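Orf c02003 protein (Sulfolobus solfataricus P2, PDB 2Q00) is of unknown function but belongs to the archaeal PaREP1 family and folds as a compact, mostly helical single chain. Local coordinates at residues A[8-13]-A[30-35]; A[22-27]-A[92-97]; A[35-40]-A[116-121]; A[45-50]-A[69-74]; A[77-82]-A[112-117]. All blocks are in the same frame, centred on the assembly; numbering follows the deposited sequence.

Contact 1 of 5, residues A[8-13]-A[30-35]; sequences EVYYEE and YYKAAE
Tyr30 meets Tyr11 in an offset edge-to-face pair, with the edge of the Tyr30 ring directed at the face of Tyr11. The ring centroids lie 5.4 Å apart and the planes are turned by 70°. Their closest atoms are the two CE1 carbons, Tyr11 CE1 and Tyr30 CE1, at 3.5 Å. Tyr11 reaches this position because its CG stands anti to the backbone N (chi1 -168°), which swings the ring toward the neighbouring helix although its first bond sets off along the flank. Tyr30 OH is hydrogen-bonded to Glu15 OE1, and Tyr11 OH makes a weak bond with Lys108 NZ of helix 101-122.

Two residues on, Lys32 lies across Tyr10. Its CB sits over the centre of the ring, 3.6 Å from the centroid, in a CH-pi contact almost on the ring normal, and the extended chain then runs on so that CD comes within 3.5 Å of Tyr10 CE1.

Helices 6-19 and 23-45 are here an antiparallel pair in an all-helical bundle, their local axes 7.5 Å apart at 168°. Ala33, a small residue, lies between the backbones, consistent with this close approach: its CA is 3.5 Å from Tyr10 CB, and its methyl CB lies 3.6 Å from both Tyr10 CB and Tyr11 N.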
# COMPACT_ATOMS: atom_id res chain seq x y z
N GLU A 8 4.09 7.79 2.84
CA GLU A 8 3.32 8.89 3.42
C GLU A 8 2.88 9.92 2.40
O GLU A 8 1.77 10.48 2.50
CB GLU A 8 4.14 9.57 4.51
CG GLU A 8 4.36 8.69 5.73
CD GLU A 8 5.38 9.26 6.69
OE1 GLU A 8 6.59 9.27 6.34
OE2 GLU A 8 4.99 9.69 7.80
N VAL A 9 3.72 10.17 1.41
CA VAL A 9 3.41 11.15 0.37
C VAL A 9 2.28 10.69 -0.55
O VAL A 9 1.38 11.48 -0.87
CB VAL A 9 4.65 11.48 -0.48
CG1 VAL A 9 4.27 12.44 -1.57
CG2 VAL A 9 5.73 12.08 0.39
N TYR A 10 2.33 9.44 -0.98
CA TYR A 10 1.27 8.91 -1.83
C TYR A 10 -0.06 8.97 -1.09
O TYR A 10 -1.07 9.32 -1.67
CB TYR A 10 1.58 7.47 -2.26
CG TYR A 10 2.48 7.41 -3.46
CD1 TYR A 10 2.12 8.04 -4.66
CD2 TYR A 10 3.67 6.69 -3.42
CE1 TYR A 10 2.92 7.94 -5.79
CE2 TYR A 10 4.49 6.59 -4.55
CZ TYR A 10 4.10 7.20 -5.73
OH TYR A 10 4.85 7.00 -6.87
N TYR A 11 -0.04 8.62 0.19
CA TYR A 11 -1.25 8.65 1.01
C TYR A 11 -1.85 10.06 1.04
O TYR A 11 -3.05 10.24 0.78
CB TYR A 11 -0.94 8.22 2.44
CG TYR A 11 -2.18 7.95 3.26
CD1 TYR A 11 -2.90 6.76 3.10
CD2 TYR A 11 -2.66 8.89 4.17
CE1 TYR A 11 -4.07 6.52 3.81
CE2 TYR A 11 -3.82 8.67 4.89
CZ TYR A 11 -4.53 7.48 4.71
OH TYR A 11 -5.69 7.25 5.41
N GLU A 12 -1.03 11.05 1.36
CA GLU A 12 -1.49 12.43 1.41
C GLU A 12 -2.08 12.83 0.06
O GLU A 12 -3.13 13.48 0.02
CB GLU A 12 -0.35 13.36 1.79
N GLU A 13 -1.42 12.46 -1.04
CA GLU A 13 -1.94 12.80 -2.36
C GLU A 13 -3.27 12.05 -2.63
O GLU A 13 -4.17 12.58 -3.31
CB GLU A 13 -0.92 12.47 -3.46
CG GLU A 13 0.45 13.12 -3.30
CD GLU A 13 1.39 12.81 -4.48
OE1 GLU A 13 1.42 11.63 -4.92
OE2 GLU A 13 2.10 13.73 -4.96
N TYR A 30 -3.56 5.57 -3.24
CA TYR A 30 -3.63 4.78 -2.02
C TYR A 30 -2.91 3.47 -2.26
O TYR A 30 -2.22 2.97 -1.38
CB TYR A 30 -5.08 4.50 -1.63
CG TYR A 30 -5.80 5.64 -0.95
CD1 TYR A 30 -5.33 6.15 0.27
CD2 TYR A 30 -6.95 6.21 -1.51
CE1 TYR A 30 -5.99 7.19 0.91
CE2 TYR A 30 -7.62 7.26 -0.88
CZ TYR A 30 -7.14 7.75 0.34
OH TYR A 30 -7.78 8.77 1.01
N TYR A 31 -3.08 2.91 -3.45
CA TYR A 31 -2.42 1.66 -3.77
C TYR A 31 -0.91 1.87 -3.82
O TYR A 31 -0.14 1.10 -3.27
CB TYR A 31 -2.92 1.10 -5.09
CG TYR A 31 -2.24 -0.20 -5.47
CD1 TYR A 31 -2.40 -1.35 -4.68
CD2 TYR A 31 -1.43 -0.28 -6.60
CE1 TYR A 31 -1.76 -2.53 -5.01
CE2 TYR A 31 -0.78 -1.46 -6.94
CZ TYR A 31 -0.95 -2.59 -6.14
OH TYR A 31 -0.29 -3.75 -6.43
N LYS A 32 -0.48 2.93 -4.51
CA LYS A 32 0.94 3.24 -4.60
C LYS A 32 1.51 3.45 -3.20
O LYS A 32 2.64 3.07 -2.93
CB LYS A 32 1.17 4.49 -5.46
CG LYS A 32 1.03 4.22 -6.95
CD LYS A 32 1.31 5.47 -7.76
CE LYS A 32 1.27 5.20 -9.27
NZ LYS A 32 1.66 6.44 -10.02
N ALA A 33 0.71 4.05 -2.32
CA ALA A 33 1.14 4.27 -0.94
C ALA A 33 1.39 2.91 -0.31
O ALA A 33 2.35 2.72 0.44
CB ALA A 33 0.05 5.03 -0.14
N ALA A 34 0.52 1.95 -0.62
CA ALA A 34 0.64 0.60 -0.09
C ALA A 34 1.86 -0.11 -0.64
O ALA A 34 2.58 -0.79 0.10
CB ALA A 34 -0.61 -0.21 -0.40
N GLU A 35 2.11 0.04 -1.93
CA GLU A 35 3.25 -0.61 -2.53
C GLU A 35 4.54 -0.15 -1.84
O GLU A 35 5.39 -0.97 -1.47
CB GLU A 35 3.32 -0.31 -4.02
CG GLU A 35 4.52 -0.97 -4.68
CD GLU A 35 4.54 -0.78 -6.19
OE1 GLU A 35 3.49 -0.98 -6.83
OE2 GLU A 35 5.63 -0.44 -6.72

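Contact 2 of 5, residues A[22-27]-A[92-97]; sequences DLVQAC and EGFHEL
Val24 and Phe94 join two helix termini of the bundle, the first turn of helix 23-45 and the last turn of helix 79-95. Val24 CG1 touches the ring at Phe94 CD1, 3.5 Å away, the two side chains crossing at about a right angle, and Val24 CG2 reaches Leu97 CD2 at 4.0 Å. Leu97 lies just past the helix, where its positive phi turns the chain out of helical geometry.

A second kind of contact sets side chain against backbone. Val24 O lies near the plane of the Phe94 ring, at its edge, 3.3 Å from Phe94 CD1. Close by, Cys27 SG rests 4.0 Å from Gly93 CA; a beta carbon on that glycine would run into the sulfur, so its absence is consistent with the close approach of the two segments here. Without the ring of Phe94, as with an alanine here, Val24 CG1 is likely to be left facing a gap at this end of the bundle.

The polar element is local to one segment: Asp22 is the N-cap of helix 23-45. Its OD1 accepts from Gln25 N at 3.1 Å with an N-H...O angle of 157°, the donor approaching from 43° out of the carboxylate plane.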
# COMPACT_ATOMS: atom_id res chain seq x y z
N ASP A 22 -12.15 12.93 -6.59
CA ASP A 22 -11.50 12.15 -7.65
C ASP A 22 -11.15 10.76 -7.12
O ASP A 22 -10.00 10.47 -6.77
CB ASP A 22 -10.22 12.86 -8.12
CG ASP A 22 -9.73 12.35 -9.46
OD1 ASP A 22 -9.88 11.13 -9.71
OD2 ASP A 22 -9.20 13.15 -10.26
N LEU A 23 -12.17 9.90 -7.06
CA LEU A 23 -12.01 8.54 -6.54
C LEU A 23 -11.04 7.66 -7.32
O LEU A 23 -10.28 6.88 -6.72
CB LEU A 23 -13.38 7.86 -6.47
CG LEU A 23 -14.37 8.54 -5.53
CD1 LEU A 23 -15.78 8.04 -5.78
CD2 LEU A 23 -13.96 8.30 -4.09
N VAL A 24 -11.06 7.79 -8.64
CA VAL A 24 -10.17 7.00 -9.49
C VAL A 24 -8.70 7.26 -9.19
O VAL A 24 -7.90 6.33 -9.08
CB VAL A 24 -10.42 7.32 -10.97
CG1 VAL A 24 -9.55 6.43 -11.85
CG2 VAL A 24 -11.89 7.13 -11.29
N GLN A 25 -8.36 8.53 -9.07
CA GLN A 25 -6.99 8.93 -8.79
C GLN A 25 -6.58 8.56 -7.37
O GLN A 25 -5.48 8.02 -7.16
CB GLN A 25 -6.83 10.44 -9.02
CG GLN A 25 -6.56 10.80 -10.47
CD GLN A 25 -5.12 10.52 -10.86
OE1 GLN A 25 -4.20 11.22 -10.43
NE2 GLN A 25 -4.91 9.49 -11.68
N ALA A 26 -7.46 8.84 -6.42
CA ALA A 26 -7.21 8.54 -5.02
C ALA A 26 -6.90 7.06 -4.84
O ALA A 26 -5.90 6.70 -4.20
CB ALA A 26 -8.42 8.94 -4.17
N CYS A 27 -7.75 6.19 -5.39
CA CYS A 27 -7.53 4.74 -5.28
C CYS A 27 -6.13 4.35 -5.72
O CYS A 27 -5.43 3.61 -5.02
CB CYS A 27 -8.54 3.97 -6.15
SG CYS A 27 -10.24 4.03 -5.55
N GLU A 92 -10.51 -3.19 -8.64
CA GLU A 92 -11.88 -2.69 -8.66
C GLU A 92 -12.00 -1.17 -8.63
O GLU A 92 -12.98 -0.61 -9.11
CB GLU A 92 -12.66 -3.28 -7.49
CG GLU A 92 -12.97 -4.75 -7.67
CD GLU A 92 -13.56 -5.36 -6.43
OE1 GLU A 92 -14.51 -4.77 -5.87
OE2 GLU A 92 -13.09 -6.45 -6.02
N GLY A 93 -10.99 -0.50 -8.07
CA GLY A 93 -11.04 0.94 -7.98
C GLY A 93 -10.55 1.70 -9.19
O GLY A 93 -11.34 2.25 -9.96
N PHE A 94 -9.24 1.72 -9.37
CA PHE A 94 -8.62 2.42 -10.48
C PHE A 94 -8.97 1.82 -11.85
O PHE A 94 -9.35 2.53 -12.78
CB PHE A 94 -7.10 2.43 -10.29
CG PHE A 94 -6.36 3.21 -11.35
CD1 PHE A 94 -6.61 4.57 -11.53
CD2 PHE A 94 -5.40 2.58 -12.15
CE1 PHE A 94 -5.91 5.30 -12.50
CE2 PHE A 94 -4.70 3.29 -13.13
CZ PHE A 94 -4.95 4.66 -13.31
N HIS A 95 -8.85 0.50 -11.96
CA HIS A 95 -9.13 -0.17 -13.22
C HIS A 95 -10.61 -0.34 -13.57
O HIS A 95 -11.05 0.14 -14.62
CB HIS A 95 -8.41 -1.53 -13.25
CG HIS A 95 -6.92 -1.42 -13.26
ND1 HIS A 95 -6.22 -0.85 -14.31
CD2 HIS A 95 -5.99 -1.78 -12.34
CE1 HIS A 95 -4.92 -0.87 -14.03
NE2 HIS A 95 -4.76 -1.42 -12.84
N GLU A 96 -11.36 -1.00 -12.70
CA GLU A 96 -12.78 -1.25 -12.95
C GLU A 96 -13.75 -0.09 -12.71
O GLU A 96 -14.89 -0.12 -13.18
CB GLU A 96 -13.23 -2.48 -12.15
CG GLU A 96 -12.72 -3.82 -12.71
CD GLU A 96 -12.96 -4.98 -11.75
OE1 GLU A 96 -14.04 -5.03 -11.12
OE2 GLU A 96 -12.07 -5.86 -11.63
N LEU A 97 -13.31 0.94 -11.99
CA LEU A 97 -14.16 2.11 -11.72
C LEU A 97 -15.50 1.69 -11.11
O LEU A 97 -16.55 2.18 -11.53
CB LEU A 97 -14.42 2.87 -13.03
CG LEU A 97 -13.28 2.95 -14.05
CD1 LEU A 97 -13.80 3.57 -15.35
CD2 LEU A 97 -12.12 3.77 -13.50

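Contact 3 of 5, residues A[35-40]-A[116-121]; sequences EEAIKL and IFAVNS
Ala37 and Ala118 bring two helices together methyl to methyl, Ala37 CB and Ala118 CB 4.0 Å apart. Helices 23-45 and 101-122 run in the same general direction here, the local axes 8.6 Å apart and crossing at 28°. Ala118 CB also rests against the backbone of the other helix, 3.6 Å from Ala37 O.

One turn further on, Leu40 supplies the larger side chain. With CG anti to the backbone N (chi1 -169°), its branch CD2 extends to Ala118 CB at 3.7 Å and lies against the backbone leading into Val119. The methyl of Ala118 is thus touched by both Ala37 and Leu40.

Two polar groups beside this apolar seam find partners on their own helices. Ser121 OG donates to Ala118 O at 2.6 Å, in the carbonyl plane and on a lone pair, so the serine hydroxyl is turned back onto its own helix. On helix 23-45, Lys39 NZ bridges two carboxylates, meeting Glu35 OE2 on its anti lone pair at 3.0 Å and Glu36 OE2 at 3.5 Å; it also makes a cation-pi contact with Trp60, while Glu36 OE1 is hydrogen-bonded to Ser6 OG.

Around the seam, Ile38 packs on Leu65 and Ala68 of helix 62-71, while Glu36 and Val119 pack on helix 6-19 through Ala7 and Tyr10 and through Glu8.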
# COMPACT_ATOMS: atom_id res chain seq x y z
N GLU A 35 2.11 0.04 -1.93
CA GLU A 35 3.25 -0.61 -2.53
C GLU A 35 4.54 -0.15 -1.84
O GLU A 35 5.39 -0.97 -1.47
CB GLU A 35 3.32 -0.31 -4.02
CG GLU A 35 4.52 -0.97 -4.68
CD GLU A 35 4.54 -0.78 -6.19
OE1 GLU A 35 3.49 -0.98 -6.83
OE2 GLU A 35 5.63 -0.44 -6.72
N GLU A 36 4.66 1.17 -1.64
CA GLU A 36 5.83 1.75 -0.99
C GLU A 36 5.98 1.28 0.45
O GLU A 36 7.09 1.09 0.94
CB GLU A 36 5.76 3.27 -1.02
CG GLU A 36 5.73 3.85 -2.42
CD GLU A 36 6.98 3.51 -3.21
OE1 GLU A 36 8.08 3.82 -2.71
OE2 GLU A 36 6.85 2.93 -4.31
N ALA A 37 4.85 1.09 1.12
CA ALA A 37 4.88 0.64 2.51
C ALA A 37 5.51 -0.74 2.58
O ALA A 37 6.30 -1.04 3.47
CB ALA A 37 3.48 0.61 3.08
N ILE A 38 5.14 -1.59 1.62
CA ILE A 38 5.67 -2.95 1.55
C ILE A 38 7.18 -2.93 1.26
O ILE A 38 7.96 -3.63 1.93
CB ILE A 38 4.98 -3.77 0.44
CG1 ILE A 38 3.48 -3.91 0.75
CG2 ILE A 38 5.66 -5.12 0.32
CD1 ILE A 38 3.16 -4.72 2.02
N LYS A 39 7.59 -2.16 0.26
CA LYS A 39 9.01 -2.07 -0.07
C LYS A 39 9.79 -1.63 1.17
O LYS A 39 10.78 -2.25 1.54
CB LYS A 39 9.24 -1.06 -1.20
CG LYS A 39 8.66 -1.48 -2.54
CD LYS A 39 8.94 -0.46 -3.62
CE LYS A 39 8.25 -0.84 -4.92
NZ LYS A 39 8.45 0.22 -5.95
N LEU A 40 9.31 -0.59 1.83
CA LEU A 40 9.97 -0.08 3.02
C LEU A 40 10.11 -1.17 4.07
O LEU A 40 11.15 -1.31 4.71
CB LEU A 40 9.19 1.10 3.61
CG LEU A 40 9.88 1.90 4.71
CD1 LEU A 40 11.20 2.45 4.18
CD2 LEU A 40 8.96 3.03 5.17
N ILE A 116 1.61 3.39 8.25
CA ILE A 116 2.21 3.69 9.55
C ILE A 116 3.05 2.53 10.07
O ILE A 116 4.07 2.75 10.71
CB ILE A 116 1.14 4.05 10.59
CG1 ILE A 116 0.22 2.86 10.84
CG2 ILE A 116 0.33 5.26 10.09
CD1 ILE A 116 -0.75 3.05 12.00
N PHE A 117 2.64 1.30 9.80
CA PHE A 117 3.43 0.17 10.25
C PHE A 117 4.82 0.32 9.66
O PHE A 117 5.82 0.15 10.35
CB PHE A 117 2.82 -1.16 9.81
CG PHE A 117 1.69 -1.65 10.68
CD1 PHE A 117 1.79 -1.57 12.07
CD2 PHE A 117 0.55 -2.23 10.12
CE1 PHE A 117 0.77 -2.07 12.89
CE2 PHE A 117 -0.47 -2.73 10.92
CZ PHE A 117 -0.37 -2.66 12.31
N ALA A 118 4.87 0.64 8.37
CA ALA A 118 6.14 0.81 7.68
C ALA A 118 6.96 1.91 8.35
O ALA A 118 8.06 1.68 8.86
CB ALA A 118 5.91 1.16 6.23
N VAL A 119 6.39 3.11 8.36
CA VAL A 119 7.03 4.26 8.97
C VAL A 119 7.62 3.92 10.34
O VAL A 119 8.67 4.43 10.72
CB VAL A 119 6.01 5.40 9.13
CG1 VAL A 119 6.66 6.57 9.84
CG2 VAL A 119 5.51 5.82 7.76
N ASN A 120 6.94 3.03 11.06
CA ASN A 120 7.40 2.63 12.39
C ASN A 120 8.58 1.67 12.34
O ASN A 120 9.46 1.73 13.20
CB ASN A 120 6.26 2.00 13.17
CG ASN A 120 5.37 3.04 13.81
OD1 ASN A 120 5.09 4.08 13.21
ND2 ASN A 120 4.91 2.76 15.03
N SER A 121 8.59 0.79 11.35
CA SER A 121 9.68 -0.18 11.24
C SER A 121 11.02 0.53 11.04
O SER A 121 12.07 -0.08 11.19
CB SER A 121 9.42 -1.15 10.08
OG SER A 121 9.54 -0.49 8.83

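Contact 4 of 5, residues A[45-50]-A[69-74]; sequences NNLKEI and SKLLRS
Leu47, whose N closes the Schellman motif ending helix 23-45 and which is the N-cap of helix 48-52, packs on Leu71 of helix 62-71 and on the adjoining Leu72. A single methyl carries most of this: Leu47 CD2 lies 3.9 Å from Leu71 CB and also 3.9 Å from Leu72 CD2. The Leu47 and Leu71 side chains lie alongside, pointing opposite ways.

The Schellman motif is consistent with this position of Leu47. Asn46, with positive phi, is its C-prime residue; Leu47 N bonds back to Val42 O and Asn46 N to Ile43 O, so the chain turns away from the helix axis and a short helix begins at once.

On one flank the Asn45 side chain lies beside Leu72. On another, Glu49 folds back by a bend at chi2 (113°), and this brings its OE1 to 3.5 Å from Leu71 CD2, a carboxylate oxygen beside a methyl. Leu72 also reaches Leu41 and Ile79, toward the core.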
# COMPACT_ATOMS: atom_id res chain seq x y z
N ASN A 45 12.89 -5.12 7.36
CA ASN A 45 12.96 -6.48 7.87
C ASN A 45 14.05 -7.24 7.13
O ASN A 45 14.37 -8.38 7.48
CB ASN A 45 11.62 -7.21 7.69
CG ASN A 45 10.63 -6.87 8.77
OD1 ASN A 45 10.11 -5.75 8.83
ND2 ASN A 45 10.36 -7.84 9.64
N ASN A 46 14.60 -6.60 6.12
CA ASN A 46 15.67 -7.18 5.33
C ASN A 46 15.34 -8.57 4.77
O ASN A 46 15.82 -9.60 5.26
CB ASN A 46 16.95 -7.25 6.17
CG ASN A 46 18.19 -7.41 5.33
OD1 ASN A 46 18.35 -8.40 4.60
ND2 ASN A 46 19.10 -6.44 5.42
N LEU A 47 14.50 -8.60 3.74
CA LEU A 47 14.10 -9.86 3.11
C LEU A 47 14.77 -10.03 1.74
O LEU A 47 14.16 -9.79 0.70
CB LEU A 47 12.59 -9.90 2.94
CG LEU A 47 11.76 -10.44 4.11
CD1 LEU A 47 12.21 -9.83 5.43
CD2 LEU A 47 10.29 -10.14 3.84
N LYS A 48 16.03 -10.46 1.77
CA LYS A 48 16.81 -10.69 0.55
C LYS A 48 16.04 -11.53 -0.46
O LYS A 48 16.11 -11.30 -1.67
CB LYS A 48 18.13 -11.37 0.90
N GLU A 49 15.30 -12.51 0.06
CA GLU A 49 14.51 -13.42 -0.76
C GLU A 49 13.76 -12.74 -1.89
O GLU A 49 13.94 -13.08 -3.07
CB GLU A 49 13.50 -14.17 0.13
CG GLU A 49 14.12 -14.76 1.38
CD GLU A 49 13.63 -14.09 2.65
OE1 GLU A 49 12.41 -14.18 2.94
OE2 GLU A 49 14.45 -13.47 3.36
N ILE A 50 12.92 -11.77 -1.54
CA ILE A 50 12.13 -11.06 -2.55
C ILE A 50 12.92 -9.98 -3.27
O ILE A 50 12.71 -9.73 -4.46
CB ILE A 50 10.87 -10.44 -1.91
CG1 ILE A 50 10.10 -9.66 -2.98
CG2 ILE A 50 11.26 -9.55 -0.75
CD1 ILE A 50 8.89 -8.94 -2.44
N SER A 69 3.98 -9.47 1.32
CA SER A 69 2.96 -9.33 2.36
C SER A 69 2.84 -10.64 3.15
O SER A 69 2.75 -10.62 4.38
CB SER A 69 1.61 -8.94 1.74
OG SER A 69 1.13 -9.91 0.83
N LYS A 70 2.85 -11.77 2.46
CA LYS A 70 2.76 -13.06 3.13
C LYS A 70 3.96 -13.17 4.07
O LYS A 70 3.80 -13.21 5.30
CB LYS A 70 2.78 -14.21 2.12
N LEU A 71 5.15 -13.19 3.47
CA LEU A 71 6.40 -13.28 4.21
C LEU A 71 6.46 -12.38 5.44
O LEU A 71 7.11 -12.72 6.42
CB LEU A 71 7.58 -12.95 3.30
CG LEU A 71 8.19 -14.07 2.43
CD1 LEU A 71 7.11 -14.76 1.60
CD2 LEU A 71 9.26 -13.46 1.54
N LEU A 72 5.78 -11.24 5.39
CA LEU A 72 5.79 -10.30 6.52
C LEU A 72 4.80 -10.63 7.65
O LEU A 72 4.74 -9.91 8.66
CB LEU A 72 5.55 -8.88 6.02
CG LEU A 72 6.66 -8.25 5.19
CD1 LEU A 72 6.17 -6.96 4.54
CD2 LEU A 72 7.87 -7.99 6.08
N ARG A 73 4.02 -11.69 7.47
CA ARG A 73 3.03 -12.09 8.47
C ARG A 73 3.69 -12.39 9.82
O ARG A 73 3.05 -12.31 10.87
CB ARG A 73 2.26 -13.32 7.98
N SER A 74 4.98 -12.73 9.78
CA SER A 74 5.73 -13.04 11.00
C SER A 74 5.99 -11.77 11.82
O SER A 74 5.95 -11.80 13.05
CB SER A 74 7.06 -13.70 10.62
OG SER A 74 6.84 -14.86 9.83

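Contact 5 of 5, residues A[77-82]-A[112-117]; sequences TEIPIL and RKLVIF
Leu82 and Leu114 form the buried centre, the methyl Leu82 CD2 lying 4.1 Å from Leu114 CB and 3.9 Å from Leu114 N. The same methyl meets Phe117 in the plane of its ring, at the edge, 3.7 Å from CE2, the two side chains crossing at about a right angle. Leu114 CD1 lies 4.1 Å from Ile79 CB, and Leu114 also reaches Ala34, Ala37 and Leu41 of helix 23-45.

Outward from this core the chain of Lys113 leads to solvent. Its CG is anti to the backbone N (chi1 -161°); CB touches Leu82 CD2, and the extended chain carries NZ to the carboxylate of Glu78. The bond to Glu78 OE1, 2.8 Å long, uses the syn lone pair; a second, to Glu78 OE2 at 3.1 Å, is weak. Replacing Glu78 with an alanine would take away the carboxylate and probably leave the Lys113 ammonium without its mate, its long chain freer to move.

Apolar side chains inside and an ion pair at the rim join the start of helix 79-95 to helix 101-122 in this helical bundle.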
# COMPACT_ATOMS: atom_id res chain seq x y z
N THR A 77 0.96 -9.99 11.85
CA THR A 77 -0.12 -10.79 11.28
C THR A 77 -1.08 -10.06 10.32
O THR A 77 -1.55 -10.65 9.35
CB THR A 77 -0.94 -11.51 12.40
OG1 THR A 77 -1.18 -10.61 13.49
CG2 THR A 77 -0.17 -12.73 12.91
N GLU A 78 -1.34 -8.78 10.57
CA GLU A 78 -2.27 -8.02 9.73
C GLU A 78 -1.85 -7.57 8.34
O GLU A 78 -2.71 -7.42 7.47
CB GLU A 78 -2.72 -6.75 10.45
CG GLU A 78 -3.33 -6.94 11.81
CD GLU A 78 -4.00 -5.66 12.28
OE1 GLU A 78 -4.98 -5.22 11.63
OE2 GLU A 78 -3.55 -5.08 13.29
N ILE A 79 -0.56 -7.37 8.08
CA ILE A 79 -0.23 -6.83 6.76
C ILE A 79 -0.67 -7.63 5.55
O ILE A 79 -1.03 -7.04 4.52
CB ILE A 79 1.29 -6.44 6.63
CG1 ILE A 79 2.12 -7.63 6.20
CG2 ILE A 79 1.81 -5.87 7.96
CD1 ILE A 79 2.38 -8.60 7.33
N PRO A 80 -0.68 -8.96 5.63
CA PRO A 80 -1.14 -9.65 4.41
C PRO A 80 -2.58 -9.28 4.07
O PRO A 80 -2.95 -9.17 2.90
CB PRO A 80 -0.97 -11.13 4.75
CG PRO A 80 -1.13 -11.16 6.26
CD PRO A 80 -0.36 -9.93 6.70
N ILE A 81 -3.41 -9.05 5.08
CA ILE A 81 -4.79 -8.68 4.80
C ILE A 81 -4.97 -7.19 4.51
O ILE A 81 -5.91 -6.80 3.81
CB ILE A 81 -5.74 -9.15 5.91
CG1 ILE A 81 -5.06 -9.04 7.27
CG2 ILE A 81 -6.12 -10.61 5.67
CD1 ILE A 81 -5.94 -9.48 8.43
N LEU A 82 -4.07 -6.35 5.02
CA LEU A 82 -4.14 -4.92 4.72
C LEU A 82 -3.77 -4.80 3.25
O LEU A 82 -4.35 -4.01 2.49
CB LEU A 82 -3.15 -4.13 5.57
CG LEU A 82 -3.59 -3.70 6.98
CD1 LEU A 82 -4.41 -4.79 7.62
CD2 LEU A 82 -2.36 -3.40 7.83
N ARG A 112 -3.78 3.10 5.39
CA ARG A 112 -3.22 3.98 6.41
C ARG A 112 -2.47 3.18 7.46
O ARG A 112 -1.34 3.50 7.82
CB ARG A 112 -4.32 4.78 7.10
CG ARG A 112 -3.82 6.03 7.84
CD ARG A 112 -4.69 6.39 9.05
NE ARG A 112 -4.73 7.83 9.32
CZ ARG A 112 -3.67 8.61 9.56
NH1 ARG A 112 -2.44 8.11 9.57
NH2 ARG A 112 -3.85 9.91 9.77
N LYS A 113 -3.11 2.13 7.95
CA LYS A 113 -2.52 1.27 8.98
C LYS A 113 -1.25 0.62 8.45
O LYS A 113 -0.29 0.41 9.18
CB LYS A 113 -3.55 0.19 9.38
CG LYS A 113 -3.28 -0.48 10.72
CD LYS A 113 -4.52 -1.25 11.21
CE LYS A 113 -4.30 -1.93 12.56
NZ LYS A 113 -5.49 -2.75 12.94
N LEU A 114 -1.26 0.30 7.17
CA LEU A 114 -0.11 -0.33 6.56
C LEU A 114 1.01 0.69 6.47
O LEU A 114 2.16 0.40 6.80
CB LEU A 114 -0.50 -0.82 5.17
CG LEU A 114 0.57 -1.53 4.36
CD1 LEU A 114 1.24 -2.62 5.18
CD2 LEU A 114 -0.08 -2.09 3.10
N VAL A 115 0.67 1.89 6.03
CA VAL A 115 1.65 2.94 5.87
C VAL A 115 2.37 3.22 7.18
O VAL A 115 3.60 3.24 7.21
CB VAL A 115 0.99 4.24 5.35
CG1 VAL A 115 1.98 5.37 5.34
CG2 VAL A 115 0.45 4.00 3.94
N ILE A 116 1.61 3.39 8.25
CA ILE A 116 2.21 3.69 9.55
C ILE A 116 3.05 2.53 10.07
O ILE A 116 4.07 2.75 10.71
CB ILE A 116 1.14 4.05 10.59
CG1 ILE A 116 0.22 2.86 10.84
CG2 ILE A 116 0.33 5.26 10.09
CD1 ILE A 116 -0.75 3.05 12.00
N PHE A 117 2.64 1.30 9.80
CA PHE A 117 3.43 0.17 10.25
C PHE A 117 4.82 0.32 9.66
O PHE A 117 5.82 0.15 10.35
CB PHE A 117 2.82 -1.16 9.81
CG PHE A 117 1.69 -1.65 10.68
CD1 PHE A 117 1.79 -1.57 12.07
CD2 PHE A 117 0.55 -2.23 10.12
CE1 PHE A 117 0.77 -2.07 12.89
CE2 PHE A 117 -0.47 -2.73 10.92
CZ PHE A 117 -0.37 -2.66 12.31

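How the contacts relate
From the N terminus, contact 1 closes the first loop, a hairpin of helices 6-19 and 23-45. Contact 2 opens within that hairpin and closes at 92-97, so it crosses contacts 1, 3 and 5, fastening the start of helix 23-45 to the end of helix 79-95. Contact 3 spans the longest stretch, from helix 23-45 to helix 101-122. Contact 4, within the spans of contacts 2 and 3, ties the end of helix 23-45 and helix 48-52 to the end of helix 62-71. Contact 5 opens last, joining the start of helix 79-95 to helix 101-122 where contact 3 ends. Contacts 1, 3 and 5 touch around Leu114, and contacts 4 and 5 where Ile79 packs against Leu72.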